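Local atomic coordinates of 4-amino-4-deoxychorismate lyase (PDB entry 3LUL), a protein that belongs to the class IV aminotransferase family of pyridoxal phosphate enzymes and assembles from two copies of the chain. Residues P15-D20 / K87-G92; P40-M45 / R203-S208. All coordinates share one frame; numbering follows the deposited sequence.

In the fold
Contact 1 is buried and contact 2 lies at the surface. Contact 1 packs the loop segment 15-20 against strand 84-91, close to the second subunit. Contact 2 joins the start of helix 43-57 to helix 201-212, and no other chain of the assembly touches its segments. A phenylalanine ring is central to both. In contact 1 the ring meets an aliphatic branch and a serine. In contact 2 it lies against an arginine whose charge is paired elsewhere. The contacts share helix 43-57 indirectly, since Leu90 of segment 87-92 rests on it. Their centres are about 25 Å apart and their nearest atoms about 9 Å apart.

Contact 1 (P15-D20 / K87-G92); sequences PSFGID and KAILSG
The ring of Phe17 meets Ile89 and Ser91 of the strand. Ile89 O lies at the ring edge, in the ring plane, 3.8 Å from Phe17 CZ. The two side chains of the strand approach the ring obliquely. Ile89 brings up its CG2 branch, which sits 3.8 Å from both CE2 and CZ of Phe17. Ser91 touches the other part of the ring, with OG 3.5 Å from Phe17 CE1. Its CB follows at 3.6 Å from the same CE1 atom. The contact is thus a mix of apolar packing and a polar atom resting against carbon.

Ser91 OG is not left without polar partners. It is hydrogen-bonded to Asp21 OD2, with a weak bond to Gln107 O. These bonds help to fix its rotation while it lies by the ring. Phe17 holds CG anti to its carbonyl carbon (chi1 -59°), which directs the ring at the strand. On the strand, alternation does the sorting. Ile89 and Ser91 point toward the loop, and Leu90 between them points away.

The loop also borders the second subunit, where Phe17 O is hydrogen-bonded to Ser16 OG of that subunit and the reverse bond is formed too. Through Phe17 the loop packs on the face of strand 84-91 that carries Ile89 and Ser91. Phe17 also reaches Gln107 and Ile109 of strand 106-113, the antiparallel neighbour of 84-91 in the sheet. On the other side, Leu90 packs on Leu50 and Ala54 of helix 43-57.

Contact 2 (P40-M45 / R203-S208); sequences PSFAYM and RARLIS
Arg205 lays its side chain over one face of the Phe42 ring. Its CD is 3.6 Å from the ring centroid and only 6° off the ring normal, a CH-pi contact. The chain then bends at chi3 (56°), and the guanidinium follows the ring instead of turning away from it. NE stands 3.0 Å above the ring plane, offset toward the rim near CZ. Phe42 CE2 lies over the centre of the guanidinium, 3.1 Å from its plane. The two planes are 22° apart. These approaches are shorter than usual for such a stack, and their exact values are doubtful.

Met45, modelled as selenomethionine, lies beside this pair. Its SE is in contact with Arg205 CG at 4.2 Å. Its CE makes an apolar contact with Ala204 CB, also at 4.2 Å.

The next shell holds the arginine in place. Arg205 NH2 forms a salt bridge with Asp270 OD2 and a weak hydrogen bond to Leu267 O, so its charge is met by the C-terminal part of the chain. Phe42 touches Asp270 too, which places ring and carboxylate around the same guanidinium.

Phe42 occupies the N-cap position of helix 43-57 and has left-handed backbone angles. Helix 43-57 packs on the sheet containing strand 84-91, whereas helix 201-212 packs on strands 179-184 and 232-237 of the other sheet. The contact thus bridges the smaller and larger domains of the two-domain fold usual in class IV aminotransferases.

Contact 1 (P15-D20 / K87-G92)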
loop_
_atom_site.group_PDB
_atom_site.type_symbol
_atom_site.label_atom_id
_atom_site.label_comp_id
_atom_site.label_asym_id
_atom_site.label_seq_id
_atom_site.Cartn_x
_atom_site.Cartn_y
_atom_site.Cartn_z
ATOM N N PRO B 15 -2.192 -16.600 16.308
ATOM C CA PRO B 15 -1.579 -15.324 16.669
ATOM C C PRO B 15 -1.970 -14.207 15.708
ATOM O O PRO B 15 -2.294 -14.481 14.542
ATOM C CB PRO B 15 -0.074 -15.614 16.563
ATOM C CG PRO B 15 0.039 -16.683 15.570
ATOM C CD PRO B 15 -1.239 -17.496 15.632
ATOM N N SER B 16 -1.939 -12.964 16.194
ATOM C CA SER B 16 -1.998 -11.795 15.308
ATOM C C SER B 16 -1.118 -10.656 15.826
ATOM O O SER B 16 -0.473 -10.785 16.854
ATOM C CB SER B 16 -3.437 -11.305 15.138
ATOM O OG SER B 16 -3.577 -10.480 13.965
ATOM N N PHE B 17 -1.121 -9.550 15.087
ATOM C CA PHE B 17 -0.316 -8.371 15.404
ATOM C C PHE B 17 -1.124 -7.385 16.249
ATOM O O PHE B 17 -2.320 -7.233 16.040
ATOM C CB PHE B 17 0.129 -7.703 14.112
ATOM C CG PHE B 17 0.941 -8.605 13.205
ATOM C CD1 PHE B 17 2.257 -8.913 13.504
ATOM C CD2 PHE B 17 0.376 -9.125 12.031
ATOM C CE1 PHE B 17 3.003 -9.725 12.662
ATOM C CE2 PHE B 17 1.115 -9.912 11.179
ATOM C CZ PHE B 17 2.431 -10.231 11.499
ATOM N N GLY B 18 -0.471 -6.709 17.191
ATOM C CA GLY B 18 -1.161 -5.802 18.113
ATOM C C GLY B 18 -1.425 -4.484 17.382
ATOM O O GLY B 18 -0.803 -4.192 16.368
ATOM N N ILE B 19 -2.327 -3.679 17.919
ATOM C CA ILE B 19 -2.814 -2.506 17.182
ATOM C C ILE B 19 -1.749 -1.405 17.089
ATOM O O ILE B 19 -1.838 -0.553 16.242
ATOM C CB ILE B 19 -4.091 -1.949 17.839
ATOM C CG1 ILE B 19 -4.852 -1.022 16.872
ATOM C CG2 ILE B 19 -3.752 -1.284 19.158
ATOM C CD1 ILE B 19 -5.272 -1.702 15.574
ATOM N N ASP B 20 -0.750 -1.445 17.958
ATOM C CA ASP B 20 0.402 -0.522 17.892
ATOM C C ASP B 20 1.505 -0.943 16.902
ATOM O O ASP B 20 2.554 -0.289 16.837
ATOM C CB ASP B 20 1.014 -0.352 19.290
ATOM C CG ASP B 20 1.558 -1.680 19.874
ATOM O OD1 ASP B 20 1.199 -2.771 19.357
ATOM O OD2 ASP B 20 2.330 -1.649 20.868
ATOM N N LYS B 87 2.149 -18.957 4.453
ATOM C CA LYS B 87 2.404 -17.509 4.307
ATOM C C LYS B 87 3.162 -17.028 5.531
ATOM O O LYS B 87 2.752 -17.291 6.657
ATOM C CB LYS B 87 1.098 -16.748 4.132
ATOM C CG LYS B 87 1.282 -15.281 3.736
ATOM C CD LYS B 87 -0.074 -14.605 3.399
ATOM C CE LYS B 87 0.085 -13.085 3.265
ATOM N NZ LYS B 87 -1.170 -12.428 2.718
ATOM N N ALA B 88 4.297 -16.374 5.316
ATOM C CA ALA B 88 5.078 -15.734 6.397
ATOM C C ALA B 88 4.834 -14.241 6.282
ATOM O O ALA B 88 4.918 -13.709 5.193
ATOM C CB ALA B 88 6.530 -16.006 6.224
ATOM N N ILE B 89 4.442 -13.584 7.375
ATOM C CA ILE B 89 4.265 -12.139 7.410
ATOM C C ILE B 89 5.224 -11.562 8.443
ATOM O O ILE B 89 5.218 -12.011 9.575
ATOM C CB ILE B 89 2.816 -11.715 7.773
ATOM C CG1 ILE B 89 1.792 -12.365 6.833
ATOM C CG2 ILE B 89 2.674 -10.195 7.688
ATOM C CD1 ILE B 89 0.321 -12.057 7.244
ATOM N N LEU B 90 6.050 -10.594 8.021
ATOM C CA LEU B 90 7.025 -9.901 8.883
ATOM C C LEU B 90 6.542 -8.464 9.035
ATOM O O LEU B 90 6.398 -7.741 8.036
ATOM C CB LEU B 90 8.407 -9.874 8.239
ATOM C CG LEU B 90 9.537 -9.200 9.008
ATOM C CD1 LEU B 90 9.937 -10.038 10.199
ATOM C CD2 LEU B 90 10.746 -8.951 8.080
ATOM N N SER B 91 6.255 -8.067 10.267
ATOM C CA SER B 91 5.810 -6.706 10.566
ATOM C C SER B 91 6.957 -5.896 11.096
ATOM O O SER B 91 7.896 -6.444 11.680
ATOM C CB SER B 91 4.729 -6.710 11.633
ATOM O OG SER B 91 5.244 -7.082 12.891
ATOM N N GLY B 92 6.871 -4.585 10.915
ATOM C CA GLY B 92 7.860 -3.657 11.491
ATOM C C GLY B 92 7.837 -3.701 13.008
ATOM O O GLY B 92 8.836 -3.429 13.669
#

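Contact 2 (P40-M45 / R203-S208)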
loop_
_atom_site.group_PDB
_atom_site.type_symbol
_atom_site.label_atom_id
_atom_site.label_comp_id
_atom_site.label_asym_id
_atom_site.label_seq_id
_atom_site.Cartn_x
_atom_site.Cartn_y
_atom_site.Cartn_z
ATOM N N PRO B 40 8.563 -27.546 2.495
ATOM C CA PRO B 40 8.500 -26.220 1.874
ATOM C C PRO B 40 9.430 -26.142 0.659
ATOM O O PRO B 40 10.604 -26.451 0.749
ATOM C CB PRO B 40 8.940 -25.261 3.002
ATOM C CG PRO B 40 9.734 -26.073 3.910
ATOM C CD PRO B 40 9.265 -27.505 3.790
ATOM N N SER B 41 8.875 -25.730 -0.465
ATOM C CA SER B 41 9.584 -25.558 -1.707
ATOM C C SER B 41 10.349 -24.218 -1.730
ATOM O O SER B 41 9.773 -23.131 -1.526
ATOM C CB SER B 41 8.540 -25.565 -2.816
ATOM O OG SER B 41 9.091 -25.380 -4.089
ATOM N N PHE B 42 11.641 -24.306 -2.005
ATOM C CA PHE B 42 12.518 -23.128 -2.124
ATOM C C PHE B 42 12.541 -22.230 -0.904
ATOM O O PHE B 42 12.630 -21.021 -1.019
ATOM C CB PHE B 42 12.248 -22.386 -3.430
ATOM C CG PHE B 42 12.386 -23.292 -4.582
ATOM C CD1 PHE B 42 13.626 -23.567 -5.115
ATOM C CD2 PHE B 42 11.293 -24.007 -5.016
ATOM C CE1 PHE B 42 13.756 -24.499 -6.128
ATOM C CE2 PHE B 42 11.404 -24.932 -6.017
ATOM C CZ PHE B 42 12.636 -25.169 -6.580
ATOM N N ALA B 43 12.523 -22.867 0.265
ATOM C CA ALA B 43 12.554 -22.150 1.533
ATOM C C ALA B 43 13.711 -21.146 1.589
ATOM O O ALA B 43 13.542 -20.073 2.134
ATOM C CB ALA B 43 12.684 -23.130 2.693
ATOM N N TYR B 44 14.865 -21.514 1.039
ATOM C CA TYR B 44 16.035 -20.618 1.046
ATOM C C TYR B 44 15.735 -19.364 0.244
ATOM O O TYR B 44 15.923 -18.251 0.737
ATOM C CB TYR B 44 17.326 -21.298 0.534
ATOM C CG TYR B 44 18.408 -20.267 0.415
ATOM C CD1 TYR B 44 18.722 -19.713 -0.800
ATOM C CD2 TYR B 44 19.069 -19.785 1.542
ATOM C CE1 TYR B 44 19.661 -18.739 -0.921
ATOM C CE2 TYR B 44 20.039 -18.789 1.424
ATOM C CZ TYR B 44 20.323 -18.275 0.180
ATOM O OH TYR B 44 21.263 -17.289 -0.021
HETATM N N MSE B 45 15.266 -19.530 -0.989
HETATM C CA MSE B 45 15.041 -18.344 -1.810
HETATM C C MSE B 45 14.016 -17.379 -1.218
HETATM O O MSE B 45 14.172 -16.159 -1.345
HETATM C CB MSE B 45 14.721 -18.724 -3.278
HETATM C CG MSE B 45 15.908 -19.351 -3.980
HETATM SE SE MSE B 45 15.430 -19.940 -5.778
HETATM C CE MSE B 45 15.593 -18.203 -6.557
ATOM N N ARG B 203 9.858 -17.037 -11.524
ATOM C CA ARG B 203 10.488 -16.364 -12.670
ATOM C C ARG B 203 11.983 -16.646 -12.715
ATOM O O ARG B 203 12.519 -17.033 -13.741
ATOM C CB ARG B 203 10.237 -14.846 -12.569
ATOM C CG ARG B 203 11.023 -13.956 -13.536
ATOM C CD ARG B 203 10.905 -12.459 -13.198
ATOM N NE ARG B 203 11.566 -11.608 -14.197
ATOM C CZ ARG B 203 12.891 -11.396 -14.291
ATOM N NH1 ARG B 203 13.742 -11.954 -13.449
ATOM N NH2 ARG B 203 13.372 -10.651 -15.272
ATOM N N ALA B 204 12.661 -16.424 -11.587
ATOM C CA ALA B 204 14.111 -16.666 -11.494
ATOM C C ALA B 204 14.485 -18.127 -11.772
ATOM O O ALA B 204 15.475 -18.408 -12.475
ATOM C CB ALA B 204 14.618 -16.249 -10.090
ATOM N N ARG B 205 13.708 -19.057 -11.207
ATOM C CA ARG B 205 13.936 -20.504 -11.412
ATOM C C ARG B 205 13.760 -20.884 -12.876
ATOM O O ARG B 205 14.551 -21.647 -13.432
ATOM C CB ARG B 205 12.987 -21.353 -10.562
ATOM C CG ARG B 205 13.271 -21.335 -9.038
ATOM C CD ARG B 205 12.076 -21.932 -8.308
ATOM N NE ARG B 205 11.803 -23.279 -8.811
ATOM C CZ ARG B 205 10.613 -23.888 -8.814
ATOM N NH1 ARG B 205 9.531 -23.318 -8.296
ATOM N NH2 ARG B 205 10.517 -25.121 -9.317
ATOM N N LEU B 206 12.729 -20.332 -13.499
ATOM C CA LEU B 206 12.431 -20.616 -14.900
ATOM C C LEU B 206 13.577 -20.143 -15.805
ATOM O O LEU B 206 14.032 -20.871 -16.679
ATOM C CB LEU B 206 11.097 -19.964 -15.285
ATOM C CG LEU B 206 10.467 -20.325 -16.618
ATOM C CD1 LEU B 206 8.996 -20.060 -16.535
ATOM C CD2 LEU B 206 11.103 -19.579 -17.783
ATOM N N ILE B 207 14.056 -18.924 -15.570
ATOM C CA ILE B 207 15.204 -18.391 -16.308
ATOM C C ILE B 207 16.444 -19.294 -16.158
ATOM O O ILE B 207 17.095 -19.600 -17.145
ATOM C CB ILE B 207 15.499 -16.923 -15.914
ATOM C CG1 ILE B 207 14.356 -16.022 -16.387
ATOM C CG2 ILE B 207 16.811 -16.417 -16.540
ATOM C CD1 ILE B 207 14.372 -14.630 -15.781
ATOM N N SER B 208 16.725 -19.740 -14.939
ATOM C CA SER B 208 17.853 -20.651 -14.671
ATOM C C SER B 208 17.710 -21.942 -15.455
ATOM O O SER B 208 18.649 -22.376 -16.103
ATOM C CB SER B 208 17.975 -20.971 -13.172
ATOM O OG SER B 208 18.448 -19.859 -12.446
#